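Local coordinates for assembly chaperone of ribosomal protein L4 (Acl4) (Chaetomium thermophilum, PDB 5TQB), which probably acts as a dedicated TPR-type chaperone that binds newly made ribosomal protein L4 and escorts it toward ribosome assembly, at residues Arg142-Val153 / Leu173-Trp184. Numbering follows the deposited sequence.
With EDO (1,2-ethanediol), chain I.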
ATOM      1  N   ARG B 142      19.368   5.053  -5.305  1.00 61.77           N
ATOM      2  CA  ARG B 142      20.009   4.114  -4.388  1.00 64.91           C
ATOM      3  C   ARG B 142      18.987   3.166  -3.769  1.00 64.82           C
ATOM      4  O   ARG B 142      19.290   2.000  -3.500  1.00 63.62           O
ATOM      5  CB  ARG B 142      20.759   4.863  -3.283  1.00 66.36           C
ATOM      6  CG  ARG B 142      22.110   5.404  -3.714  1.00 69.38           C
ATOM      7  CD  ARG B 142      22.765   6.230  -2.617  1.00 70.61           C
ATOM      8  NE  ARG B 142      24.116   6.643  -2.988  1.00 72.11           N
ATOM      9  CZ  ARG B 142      24.783   7.640  -2.414  1.00 76.11           C
ATOM     10  NH1 ARG B 142      24.230   8.346  -1.437  1.00 78.52           N
ATOM     11  NH2 ARG B 142      26.007   7.937  -2.823  1.00 77.52           N
ATOM     12  N   ARG B 143      17.778   3.670  -3.545  1.00 63.75           N
ATOM     13  CA  ARG B 143      16.714   2.851  -2.978  1.00 64.21           C
ATOM     14  C   ARG B 143      16.229   1.813  -3.983  1.00 62.59           C
ATOM     15  O   ARG B 143      15.983   0.666  -3.614  1.00 62.74           O
ATOM     16  CB  ARG B 143      15.559   3.724  -2.498  1.00 65.80           C
ATOM     17  CG  ARG B 143      15.900   4.502  -1.249  1.00 70.02           C
ATOM     18  CD  ARG B 143      14.908   5.610  -0.987  1.00 72.50           C
ATOM     19  NE  ARG B 143      15.320   6.430   0.145  1.00 77.02           N
ATOM     20  CZ  ARG B 143      14.717   7.553   0.512  1.00 78.70           C
ATOM     21  NH1 ARG B 143      13.672   7.997  -0.171  1.00 76.36           N
ATOM     22  NH2 ARG B 143      15.163   8.231   1.559  1.00 82.55           N
ATOM     23  N   ARG B 144      16.109   2.209  -5.249  1.00 58.38           N
ATOM     24  CA  ARG B 144      15.727   1.270  -6.300  1.00 58.38           C
ATOM     25  C   ARG B 144      16.794   0.191  -6.443  1.00 56.67           C
ATOM     26  O   ARG B 144      16.483  -0.981  -6.682  1.00 52.02           O
ATOM     27  CB  ARG B 144      15.541   1.986  -7.646  1.00 61.43           C
ATOM     28  CG  ARG B 144      14.385   2.990  -7.705  1.00 62.83           C
ATOM     29  CD  ARG B 144      13.014   2.353  -7.468  1.00 62.33           C
ATOM     30  NE  ARG B 144      12.655   2.321  -6.049  1.00 62.21           N
ATOM     31  CZ  ARG B 144      12.320   3.390  -5.329  1.00 64.24           C
ATOM     32  NH1 ARG B 144      12.302   4.604  -5.880  1.00 64.52           N
ATOM     33  NH2 ARG B 144      12.011   3.249  -4.046  1.00 62.40           N
ATOM     34  N   LEU B 145      18.056   0.595  -6.313  1.00 61.77           N
ATOM     35  CA  LEU B 145      19.173  -0.339  -6.384  1.00 63.28           C
ATOM     36  C   LEU B 145      19.138  -1.294  -5.200  1.00 64.58           C
ATOM     37  O   LEU B 145      19.313  -2.498  -5.368  1.00 67.18           O
ATOM     38  CB  LEU B 145      20.510   0.402  -6.403  1.00 65.24           C
ATOM     39  CG  LEU B 145      21.755  -0.499  -6.394  1.00 65.92           C
ATOM     40  CD1 LEU B 145      21.779  -1.416  -7.608  1.00 63.44           C
ATOM     41  CD2 LEU B 145      23.028   0.332  -6.337  1.00 68.25           C
ATOM     42  N   ALA B 146      18.915  -0.749  -4.007  1.00 62.72           N
ATOM     43  CA  ALA B 146      18.856  -1.555  -2.792  1.00 62.99           C
ATOM     44  C   ALA B 146      17.751  -2.597  -2.905  1.00 63.87           C
ATOM     45  O   ALA B 146      17.933  -3.766  -2.542  1.00 64.04           O
ATOM     46  CB  ALA B 146      18.620  -0.669  -1.590  1.00 63.30           C
ATOM     47  N   GLU B 147      16.606  -2.167  -3.425  1.00 61.36           N
ATOM     48  CA  GLU B 147      15.477  -3.058  -3.642  1.00 57.51           C
ATOM     49  C   GLU B 147      15.811  -4.130  -4.680  1.00 54.94           C
ATOM     50  O   GLU B 147      15.295  -5.241  -4.617  1.00 52.34           O
ATOM     51  CB  GLU B 147      14.250  -2.258  -4.084  1.00 52.48           C
ATOM     52  CG  GLU B 147      13.649  -1.376  -2.991  1.00 55.77           C
ATOM     53  CD  GLU B 147      12.817  -0.212  -3.549  1.00 58.84           C
ATOM     54  OE1 GLU B 147      12.470  -0.236  -4.751  1.00 55.21           O
ATOM     55  OE2 GLU B 147      12.514   0.731  -2.785  1.00 60.36           O
ATOM     56  N   THR B 148      16.676  -3.792  -5.633  1.00 56.02           N
ATOM     57  CA  THR B 148      17.077  -4.737  -6.672  1.00 53.78           C
ATOM     58  C   THR B 148      17.968  -5.822  -6.076  1.00 56.73           C
ATOM     59  O   THR B 148      17.846  -7.003  -6.416  1.00 56.41           O
ATOM     60  CB  THR B 148      17.825  -4.026  -7.817  1.00 52.24           C
ATOM     61  OG1 THR B 148      16.946  -3.085  -8.453  1.00 57.73           O
ATOM     62  CG2 THR B 148      18.310  -5.023  -8.854  1.00 50.63           C
ATOM     63  N   LEU B 149      18.867  -5.421  -5.187  1.00 56.04           N
ATOM     64  CA  LEU B 149      19.761  -6.375  -4.557  1.00 59.75           C
ATOM     65  C   LEU B 149      18.925  -7.301  -3.687  1.00 61.72           C
ATOM     66  O   LEU B 149      19.132  -8.515  -3.679  1.00 63.99           O
ATOM     67  CB  LEU B 149      20.837  -5.648  -3.744  1.00 60.92           C
ATOM     68  CG  LEU B 149      21.681  -4.650  -4.554  1.00 62.13           C
ATOM     69  CD1 LEU B 149      22.699  -3.953  -3.671  1.00 64.37           C
ATOM     70  CD2 LEU B 149      22.369  -5.321  -5.725  1.00 60.88           C
ATOM     71  N   CYS B 150      17.949  -6.726  -2.990  1.00 60.78           N
ATOM     72  CA  CYS B 150      17.043  -7.503  -2.155  1.00 56.15           C
ATOM     73  C   CYS B 150      16.239  -8.471  -3.006  1.00 56.69           C
ATOM     74  O   CYS B 150      15.980  -9.602  -2.595  1.00 58.67           O
ATOM     75  CB  CYS B 150      16.102  -6.582  -1.382  1.00 53.66           C
ATOM     76  SG  CYS B 150      16.901  -5.663  -0.028  1.00 65.48           S
ATOM     77  N   ALA B 151      15.846  -8.035  -4.197  1.00 56.17           N
ATOM     78  CA  ALA B 151      15.108  -8.916  -5.089  1.00 56.31           C
ATOM     79  C   ALA B 151      15.951 -10.141  -5.441  1.00 55.89           C
ATOM     80  O   ALA B 151      15.431 -11.250  -5.533  1.00 61.52           O
ATOM     81  CB  ALA B 151      14.683  -8.185  -6.339  1.00 54.34           C
ATOM     82  N   VAL B 152      17.251  -9.937  -5.625  1.00 53.46           N
ATOM     83  CA  VAL B 152      18.166 -11.029  -5.951  1.00 57.81           C
ATOM     84  C   VAL B 152      18.353 -11.964  -4.753  1.00 58.72           C
ATOM     85  O   VAL B 152      18.405 -13.184  -4.912  1.00 60.03           O
ATOM     86  CB  VAL B 152      19.532 -10.489  -6.431  1.00 60.72           C
ATOM     87  CG1 VAL B 152      20.510 -11.627  -6.696  1.00 63.93           C
ATOM     88  CG2 VAL B 152      19.348  -9.667  -7.692  1.00 60.23           C
ATOM     89  N   VAL B 153      18.449 -11.387  -3.559  1.00 59.87           N
ATOM     90  CA  VAL B 153      18.507 -12.165  -2.326  1.00 62.17           C
ATOM     91  C   VAL B 153      17.371 -13.183  -2.277  1.00 63.47           C
ATOM     92  O   VAL B 153      17.590 -14.353  -1.955  1.00 66.24           O
ATOM     93  CB  VAL B 153      18.437 -11.249  -1.073  1.00 68.17           C
ATOM     94  CG1 VAL B 153      18.186 -12.063   0.198  1.00 68.46           C
ATOM     95  CG2 VAL B 153      19.720 -10.434  -0.929  1.00 67.85           C
ATOM     96  N   LEU B 173      25.028  -9.202  -0.844  1.00 73.42           N
ATOM     97  CA  LEU B 173      23.963  -8.324  -1.298  1.00 69.74           C
ATOM     98  C   LEU B 173      23.450  -7.433  -0.170  1.00 67.23           C
ATOM     99  O   LEU B 173      23.266  -6.231  -0.366  1.00 63.54           O
ATOM    100  CB  LEU B 173      22.825  -9.148  -1.904  1.00 70.17           C
ATOM    101  CG  LEU B 173      23.164  -9.757  -3.268  1.00 69.67           C
ATOM    102  CD1 LEU B 173      22.277 -10.949  -3.578  1.00 69.03           C
ATOM    103  CD2 LEU B 173      23.034  -8.701  -4.353  1.00 68.41           C
ATOM    104  N   ILE B 174      23.240  -8.007   1.012  1.00 69.54           N
ATOM    105  CA  ILE B 174      22.662  -7.243   2.119  1.00 69.27           C
ATOM    106  C   ILE B 174      23.677  -6.294   2.762  1.00 69.83           C
ATOM    107  O   ILE B 174      23.291  -5.296   3.368  1.00 70.00           O
ATOM    108  CB  ILE B 174      22.017  -8.151   3.204  1.00 70.18           C
ATOM    109  CG1 ILE B 174      23.056  -9.088   3.827  1.00 73.25           C
ATOM    110  CG2 ILE B 174      20.856  -8.944   2.610  1.00 65.02           C
ATOM    111  CD1 ILE B 174      22.549  -9.858   5.041  1.00 75.41           C
ATOM    112  N   THR B 175      24.967  -6.594   2.634  1.00 72.91           N
ATOM    113  CA  THR B 175      25.998  -5.675   3.116  1.00 73.20           C
ATOM    114  C   THR B 175      26.026  -4.416   2.246  1.00 71.97           C
ATOM    115  O   THR B 175      26.065  -3.297   2.764  1.00 73.06           O
ATOM    116  CB  THR B 175      27.413  -6.318   3.160  1.00 87.61           C
ATOM    117  OG1 THR B 175      27.688  -6.992   1.925  1.00 89.57           O
ATOM    118  CG2 THR B 175      27.524  -7.304   4.318  1.00 86.49           C
ATOM    119  N   GLU B 176      25.992  -4.599   0.928  1.00 68.21           N
ATOM    120  CA  GLU B 176      25.940  -3.470   0.006  1.00 73.26           C
ATOM    121  C   GLU B 176      24.638  -2.674   0.154  1.00 73.21           C
ATOM    122  O   GLU B 176      24.649  -1.447   0.099  1.00 73.67           O
ATOM    123  CB  GLU B 176      26.104  -3.943  -1.442  1.00 79.26           C
ATOM    124  CG  GLU B 176      25.949  -2.820  -2.476  1.00 85.53           C
ATOM    125  CD  GLU B 176      26.153  -3.283  -3.910  1.00 89.65           C
ATOM    126  OE1 GLU B 176      26.676  -4.401  -4.114  1.00 93.59           O
ATOM    127  OE2 GLU B 176      25.790  -2.524  -4.838  1.00 87.61           O
ATOM    128  N   ALA B 177      23.520  -3.370   0.343  1.00 69.76           N
ATOM    129  CA  ALA B 177      22.218  -2.712   0.431  1.00 65.98           C
ATOM    130  C   ALA B 177      22.088  -1.859   1.695  1.00 70.03           C
ATOM    131  O   ALA B 177      21.519  -0.767   1.654  1.00 68.83           O
ATOM    132  CB  ALA B 177      21.106  -3.739   0.370  1.00 63.21           C
ATOM    133  N   THR B 178      22.608  -2.352   2.816  1.00 74.53           N
ATOM    134  CA  THR B 178      22.579  -1.584   4.060  1.00 78.71           C
ATOM    135  C   THR B 178      23.543  -0.403   3.985  1.00 82.07           C
ATOM    136  O   THR B 178      23.373   0.600   4.677  1.00 84.58           O
ATOM    137  CB  THR B 178      22.937  -2.447   5.291  1.00 80.34           C
ATOM    138  OG1 THR B 178      24.141  -3.181   5.038  1.00 81.70           O
ATOM    139  CG2 THR B 178      21.812  -3.417   5.612  1.00 81.50           C
HETATM  140  N   MSE B 179      24.555  -0.527   3.136  1.00 81.74           N
HETATM  141  CA  MSE B 179      25.528   0.537   2.949  1.00 83.32           C
HETATM  142  C   MSE B 179      24.922   1.713   2.177  1.00 81.48           C
HETATM  143  O   MSE B 179      25.128   2.872   2.539  1.00 82.96           O
HETATM  144  CB  MSE B 179      26.743  -0.004   2.197  1.00 85.65           C
HETATM  145  CG  MSE B 179      27.937   0.931   2.183  1.00 90.85           C
HETATM  146 SE   MSE B 179      29.417   0.210   1.136  1.00207.91          SE
HETATM  147  CE  MSE B 179      28.560   0.154  -0.617  1.00 96.63           C
ATOM    148  N   ILE B 180      24.164   1.408   1.126  1.00 77.34           N
ATOM    149  CA  ILE B 180      23.643   2.436   0.223  1.00 76.06           C
ATOM    150  C   ILE B 180      22.293   3.004   0.669  1.00 75.07           C
ATOM    151  O   ILE B 180      21.932   4.117   0.284  1.00 76.41           O
ATOM    152  CB  ILE B 180      23.510   1.901  -1.225  1.00 73.78           C
ATOM    153  CG1 ILE B 180      22.410   0.833  -1.309  1.00 72.77           C
ATOM    154  CG2 ILE B 180      24.856   1.367  -1.710  1.00 73.10           C
ATOM    155  CD1 ILE B 180      22.218   0.221  -2.692  1.00 70.61           C
ATOM    156  N   ALA B 181      21.551   2.243   1.470  1.00 71.62           N
ATOM    157  CA  ALA B 181      20.231   2.675   1.920  1.00 70.01           C
ATOM    158  C   ALA B 181      19.894   2.180   3.325  1.00 74.29           C
ATOM    159  O   ALA B 181      18.938   1.418   3.503  1.00 72.18           O
ATOM    160  CB  ALA B 181      19.175   2.204   0.939  1.00 67.67           C
ATOM    161  N   PRO B 182      20.667   2.623   4.333  1.00 78.81           N
ATOM    162  CA  PRO B 182      20.423   2.201   5.719  1.00 80.46           C
ATOM    163  C   PRO B 182      19.149   2.807   6.306  1.00 79.95           C
ATOM    164  O   PRO B 182      18.718   2.409   7.388  1.00 81.94           O
ATOM    165  CB  PRO B 182      21.653   2.730   6.460  1.00 82.32           C
ATOM    166  CG  PRO B 182      22.072   3.916   5.676  1.00 81.28           C
ATOM    167  CD  PRO B 182      21.786   3.577   4.239  1.00 79.67           C
ATOM    168  N   GLU B 183      18.559   3.760   5.591  1.00 78.22           N
ATOM    169  CA  GLU B 183      17.361   4.457   6.051  1.00 77.38           C
ATOM    170  C   GLU B 183      16.096   3.876   5.425  1.00 70.02           C
ATOM    171  O   GLU B 183      14.991   4.335   5.706  1.00 71.28           O
ATOM    172  CB  GLU B 183      17.461   5.954   5.728  1.00 83.22           C
ATOM    173  CG  GLU B 183      17.287   6.330   4.242  1.00 86.69           C
ATOM    174  CD  GLU B 183      18.449   5.886   3.362  1.00 88.06           C
ATOM    175  OE1 GLU B 183      18.196   5.379   2.246  1.00 85.77           O
ATOM    176  OE2 GLU B 183      19.615   6.052   3.783  1.00 91.50           O
ATOM    177  N   TRP B 184      16.266   2.870   4.575  1.00 65.03           N
ATOM    178  CA  TRP B 184      15.156   2.267   3.851  1.00 63.02           C
ATOM    179  C   TRP B 184      14.709   0.979   4.552  1.00 65.48           C
ATOM    180  O   TRP B 184      15.528   0.083   4.770  1.00 66.05           O
ATOM    181  CB  TRP B 184      15.608   1.961   2.428  1.00 61.92           C
ATOM    182  CG  TRP B 184      14.523   1.955   1.396  1.00 61.49           C
ATOM    183  CD1 TRP B 184      14.318   1.007   0.437  1.00 61.98           C
ATOM    184  CD2 TRP B 184      13.511   2.950   1.198  1.00 60.13           C
ATOM    185  NE1 TRP B 184      13.245   1.347  -0.343  1.00 58.72           N
ATOM    186  CE2 TRP B 184      12.727   2.534   0.105  1.00 60.04           C
ATOM    187  CE3 TRP B 184      13.190   4.152   1.838  1.00 61.84           C
ATOM    188  CZ2 TRP B 184      11.638   3.271  -0.359  1.00 58.43           C
ATOM    189  CZ3 TRP B 184      12.106   4.883   1.375  1.00 62.45           C
ATOM    190  CH2 TRP B 184      11.345   4.439   0.287  1.00 60.46           C
TER
HETATM  191  C1  EDO I 405       9.248   0.431  -4.905  1.00 96.37           C
HETATM  192  O1  EDO I 405       9.231   0.165  -3.518  1.00 95.15           O
HETATM  193  C2  EDO I 405       9.122  -0.874  -5.658  1.00 98.32           C
HETATM  194  O2  EDO I 405       9.921  -1.846  -5.020  1.00100.82           O
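The carboxylate oxygen OE2 of E147 is held from two directions: the indole NE1 of W184 reaches its anti lone pair at 2.6 Å, while NH2 of R144 meets it on the syn side. R144 grips the carboxylate side-on, its NE going to OE1 at 2.9 Å, and this fork limits how far the acid can turn. Carboxylate and indole lie nearly coplanar, with E147 at the edge of the ring. The site illustrates how one carboxylate can join a residue of the turn after one helix to the side of another. One face of that ring carries R143, whose CD stands 3.6 Å from the centroid of the six-membered ring of W184 in a CH-pi contact. Extended beyond CG, the R143 chain runs across the indole and lays its guanidinium almost parallel to it (2° between planes), offset toward the rim; E183 OE1 adds a long salt bridge to NE at the guanidinium edge. An alanine in place of W184 would probably leave E147 OE2 without its indole N-H donor and the R143 side chain without the surface it lies on.

Beyond this polar end the packing becomes apolar. I180, with CG1 between its backbone N and carbonyl carbon (chi1 68°), directs CD1 among R142, L145, A146 and L149, 3.7 Å from L145 CD2. In return L149 fits among L173, E176, A177 and I180, its CD1 3.5 Å from CD of E176, whose carboxylate pairs with R114. At the far end the two methyls of L173 diverge, CD1 to V152 CG1 (3.6 Å) and CD2 to L149. Small A146 and A177 let the backbones draw close, with CA atoms 4.8 Å apart. Segments 142-153 and 173-180, on consecutive helices, run antiparallel (162° between axes); their reciprocal knobs-into-holes packing marks an antiparallel helical hairpin, consistent with the alpha-solenoid, helical-repeat architecture of this chaperone.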